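Local coordinates for protein ethylbenzene dehydrogenase alpha-subunit (PDB 2IVF) that belongs to the molybdopterin oxidoreductase family and holds a molybdenum atom, two pterin guanosine dinucleotides and an iron/sulfur cluster, at residues V423-S426 against L427-L431; L409-T413 against P414-S418. All blocks are in the same frame, centred on the assembly; numbering follows the deposited sequence.

Contact 1. Residues V423-S426 against L427-L431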
# COMPACT_ATOMS: atom_id res chain seq x y z
N VAL A 423 -16.92 -7.33 23.02
CA VAL A 423 -17.25 -8.43 22.10
C VAL A 423 -18.44 -9.15 22.70
O VAL A 423 -18.46 -9.40 23.91
CB VAL A 423 -16.04 -9.36 21.95
CG1 VAL A 423 -16.33 -10.51 20.98
CG2 VAL A 423 -14.85 -8.56 21.46
N PRO A 424 -19.48 -9.46 21.90
CA PRO A 424 -20.66 -10.13 22.44
C PRO A 424 -20.29 -11.47 23.08
O PRO A 424 -19.38 -12.18 22.60
CB PRO A 424 -21.56 -10.35 21.19
CG PRO A 424 -21.10 -9.41 20.23
CD PRO A 424 -19.62 -9.17 20.46
N VAL A 425 -20.96 -11.80 24.17
CA VAL A 425 -20.84 -13.12 24.82
C VAL A 425 -20.92 -14.32 23.86
O VAL A 425 -20.12 -15.29 23.96
CB VAL A 425 -21.91 -13.27 25.90
CG1 VAL A 425 -21.95 -14.68 26.46
CG2 VAL A 425 -21.66 -12.23 27.03
N SER A 426 -21.85 -14.24 22.92
CA SER A 426 -22.08 -15.33 21.98
C SER A 426 -20.82 -15.63 21.20
O SER A 426 -20.48 -16.78 20.94
CB SER A 426 -23.25 -14.99 21.04
OG SER A 426 -23.06 -13.74 20.34
N LEU A 427 -20.12 -14.58 20.83
CA LEU A 427 -18.92 -14.70 20.01
C LEU A 427 -17.70 -15.16 20.83
O LEU A 427 -16.85 -15.91 20.35
CB LEU A 427 -18.67 -13.34 19.33
CG LEU A 427 -17.68 -13.24 18.20
CD1 LEU A 427 -17.83 -14.44 17.19
CD2 LEU A 427 -17.80 -11.88 17.50
N ILE A 428 -17.59 -14.67 22.05
CA ILE A 428 -16.59 -15.17 22.98
C ILE A 428 -16.76 -16.69 23.19
O ILE A 428 -15.80 -17.48 23.05
CB ILE A 428 -16.69 -14.44 24.32
CG1 ILE A 428 -16.32 -12.95 24.13
CG2 ILE A 428 -15.81 -15.18 25.38
CD1 ILE A 428 -16.35 -12.05 25.46
N ARG A 429 -18.00 -17.11 23.45
CA ARG A 429 -18.25 -18.53 23.70
C ARG A 429 -18.04 -19.36 22.43
O ARG A 429 -17.40 -20.41 22.49
CB ARG A 429 -19.64 -18.75 24.28
CG ARG A 429 -19.74 -20.04 25.10
CD ARG A 429 -20.90 -20.06 26.04
NE ARG A 429 -20.67 -19.44 27.34
CZ ARG A 429 -21.49 -18.56 27.92
NH1 ARG A 429 -22.60 -18.12 27.31
NH2 ARG A 429 -21.18 -18.10 29.12
N GLU A 430 -18.55 -18.88 21.29
CA GLU A 430 -18.33 -19.58 20.02
C GLU A 430 -16.85 -19.77 19.67
O GLU A 430 -16.44 -20.87 19.30
CB GLU A 430 -18.97 -18.84 18.86
CG GLU A 430 -18.84 -19.57 17.53
CD GLU A 430 -19.53 -18.82 16.40
OE1 GLU A 430 -20.60 -18.22 16.68
OE2 GLU A 430 -18.99 -18.83 15.29
N LEU A 431 -16.08 -18.70 19.77
CA LEU A 431 -14.68 -18.77 19.47
C LEU A 431 -13.85 -19.53 20.52
O LEU A 431 -12.85 -20.17 20.16
CB LEU A 431 -14.10 -17.38 19.19
CG LEU A 431 -14.61 -16.77 17.87
CD1 LEU A 431 -14.24 -15.25 17.68
CD2 LEU A 431 -14.16 -17.61 16.62
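Val-423 points one methyl, CG1, at two neighbours in the first turn of the helix that follows. That carbon lies 4.0 Å from CD2 of Leu-427 and equally close to CG1 of Ile-428, and in both pairs the side chains cross obliquely. Val-423 carries CG1 anti to its backbone nitrogen (chi1 -179°), which turns the methyl toward these two side chains. Ile-428 is extended beyond CG1, and its terminal CD1 reaches back to within 3.7 Å of the carbonyl oxygen of Val-423. Pro-424 is the N-cap residue. Its ring offers no polar group for capping, and its carbonyl oxygen does the work: O takes N of Ile-428 at 3.1 Å, almost straight at 168°, plus a weak bond from N of Leu-427. From there the helical i to i+4 pattern runs on, with N of Arg-429 to O of Val-425 at 2.8 Å and N of Glu-430 to O of Ser-426 at 2.9 Å.

This is the start of helix 425-437, which leads into edge strand 440-444 of a four-stranded parallel sheet. The buried side of the turn packs on the opposite edge strand, 294-296, where Leu-427 touches Leu-294, and on helix 303-316, where Ile-428 meets Leu-310.

On another side, Val-425 and Arg-429 run alongside each other, pointing the same way. The arginine chain bends at chi3 (-86°), and NH1 settles 3.6 Å from CG1 of Val-425, the methyl meeting the guanidinium obliquely, while NH2 forms a salt bridge with Glu-415 of helix 414-421. Ser-426 turns its OG to the beta-subunit, hydrogen-bonding to OE1 of Glu-286 and N of Ile-287 of that chain. Glu-430 makes salt bridges to Lys-434 and to Arg-279 of the beta-subunit.

Contact 2. Residues L409-T413 against P414-S418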
# COMPACT_ATOMS: atom_id res chain seq x y z
N LEU A 409 -9.44 -16.23 36.24
CA LEU A 409 -10.35 -16.20 35.10
C LEU A 409 -11.81 -16.10 35.56
O LEU A 409 -12.70 -15.92 34.72
CB LEU A 409 -10.17 -17.45 34.22
CG LEU A 409 -8.89 -17.46 33.37
CD1 LEU A 409 -8.72 -18.79 32.68
CD2 LEU A 409 -8.86 -16.30 32.35
N LYS A 410 -12.07 -16.16 36.87
CA LYS A 410 -13.42 -15.83 37.35
C LYS A 410 -13.86 -14.38 37.00
O LYS A 410 -15.04 -14.07 36.97
CB LYS A 410 -13.55 -16.10 38.84
CG LYS A 410 -13.50 -17.61 39.10
CD LYS A 410 -13.72 -17.98 40.55
CE LYS A 410 -13.67 -19.49 40.71
NZ LYS A 410 -13.73 -19.87 42.16
N ASP A 411 -12.89 -13.52 36.74
CA ASP A 411 -13.14 -12.15 36.36
C ASP A 411 -13.28 -12.03 34.83
O ASP A 411 -13.53 -10.94 34.34
CB ASP A 411 -12.01 -11.24 36.92
CG ASP A 411 -12.05 -11.13 38.46
OD1 ASP A 411 -13.14 -11.32 39.05
OD2 ASP A 411 -10.99 -10.88 39.08
N TYR A 412 -13.15 -13.15 34.10
CA TYR A 412 -13.15 -13.18 32.65
C TYR A 412 -14.11 -14.25 32.15
O TYR A 412 -13.88 -14.88 31.13
CB TYR A 412 -11.72 -13.40 32.09
CG TYR A 412 -10.80 -12.28 32.47
CD1 TYR A 412 -10.73 -11.12 31.68
CD2 TYR A 412 -10.02 -12.33 33.63
CE1 TYR A 412 -9.94 -10.05 32.06
CE2 TYR A 412 -9.19 -11.27 33.99
CZ TYR A 412 -9.16 -10.14 33.19
OH TYR A 412 -8.39 -9.06 33.55
N THR A 413 -15.20 -14.47 32.86
CA THR A 413 -16.28 -15.25 32.30
C THR A 413 -16.70 -14.48 31.04
O THR A 413 -16.41 -13.30 30.88
CB THR A 413 -17.45 -15.36 33.29
OG1 THR A 413 -17.98 -14.04 33.53
CG2 THR A 413 -16.97 -16.02 34.62
N PRO A 414 -17.34 -15.15 30.10
CA PRO A 414 -17.72 -14.42 28.89
C PRO A 414 -18.53 -13.15 29.11
O PRO A 414 -18.33 -12.17 28.43
CB PRO A 414 -18.52 -15.46 28.11
CG PRO A 414 -17.99 -16.75 28.55
CD PRO A 414 -17.71 -16.57 30.02
N GLU A 415 -19.47 -13.19 30.04
CA GLU A 415 -20.23 -12.03 30.42
C GLU A 415 -19.29 -10.93 30.89
O GLU A 415 -19.39 -9.79 30.45
CB GLU A 415 -21.21 -12.38 31.54
CG GLU A 415 -22.34 -13.33 31.10
CD GLU A 415 -21.93 -14.81 30.98
OE1 GLU A 415 -20.83 -15.22 31.44
OE2 GLU A 415 -22.74 -15.57 30.40
N LYS A 416 -18.36 -11.26 31.78
CA LYS A 416 -17.43 -10.24 32.29
C LYS A 416 -16.41 -9.78 31.27
O LYS A 416 -16.15 -8.58 31.15
CB LYS A 416 -16.74 -10.79 33.53
CG LYS A 416 -17.70 -10.98 34.63
CD LYS A 416 -17.01 -11.49 35.87
CE LYS A 416 -18.00 -11.94 36.93
NZ LYS A 416 -17.28 -12.44 38.15
N ALA A 417 -15.87 -10.71 30.47
CA ALA A 417 -14.89 -10.38 29.45
C ALA A 417 -15.58 -9.49 28.42
O ALA A 417 -15.00 -8.50 27.97
CB ALA A 417 -14.38 -11.64 28.80
N SER A 418 -16.82 -9.82 28.06
CA SER A 418 -17.61 -9.00 27.13
C SER A 418 -17.76 -7.55 27.62
O SER A 418 -17.65 -6.62 26.84
CB SER A 418 -18.98 -9.61 26.93
OG SER A 418 -19.81 -8.74 26.19
O HOH W 1 -15.81 -10.66 38.96
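N of Ala-417 donates to O of Thr-413 over 2.7 Å, with the hydrogen almost in line (171°) and the donor nearly on the extension of the carbonyl bond. CB of Ala-417 also comes within 3.3 Å of that O. Thr-413 works from its side chain too: with chi1 at 63°, OG1 lies between the backbone nitrogen and the carbonyl carbon and from there accepts a weak bond from N of Lys-416 at 3.3 Å. Thr-413 is thus the N-cap of helix 414-421, with Pro-414 in its first turn, where a missing N-H costs the helix nothing. Pro-414 in turn packs on Gln-312 and Val-313 of helix 303-316.

Lys-416 lies across this cap. Its chain, extended beyond CG, runs back over the turn ahead of the helix, CG passing 3.3 Å from OG1 of Thr-413 and CB 3.3 Å from O of Asp-411, a buried carbonyl with no polar partner. At the far end NZ donates to O of Lys-410 at 3.0 Å, approaching 29° out of the carbonyl plane. OD1 of Asp-411 is 4.4 Å from NZ, beyond a salt bridge, though the opposite charge probably helps hold the ammonium there. A water donates to that OD1 at 2.8 Å and lies beside NZ, implausibly close to it. Tyr-412 turns the other way, its OH bonding to N of His-831 and OG1 of Thr-830.

How the contacts relate
Contacts 2 and 1 cap two consecutive helices, 414-421 and 425-437, and their centres lie 11 Å apart. Between them OG of Ser-418 is 2.7 Å from O of Val-423, a probable hydrogen bond that ties the first helix to the lead-in of the second. NH2 of Arg-429 forms a salt bridge with OE2 of Glu-415 at 3.2 Å, and van der Waals packing joins the two as well: CD1 of Ile-428 lies against the backbone N of Ser-418 at 3.5 Å. Contact 1 stands back from the cofactors, the side chain of Val-423 staying about 9 Å from the bound MGD. It also faces the beta-subunit, whereas no other protein chain of the assembly touches contact 2.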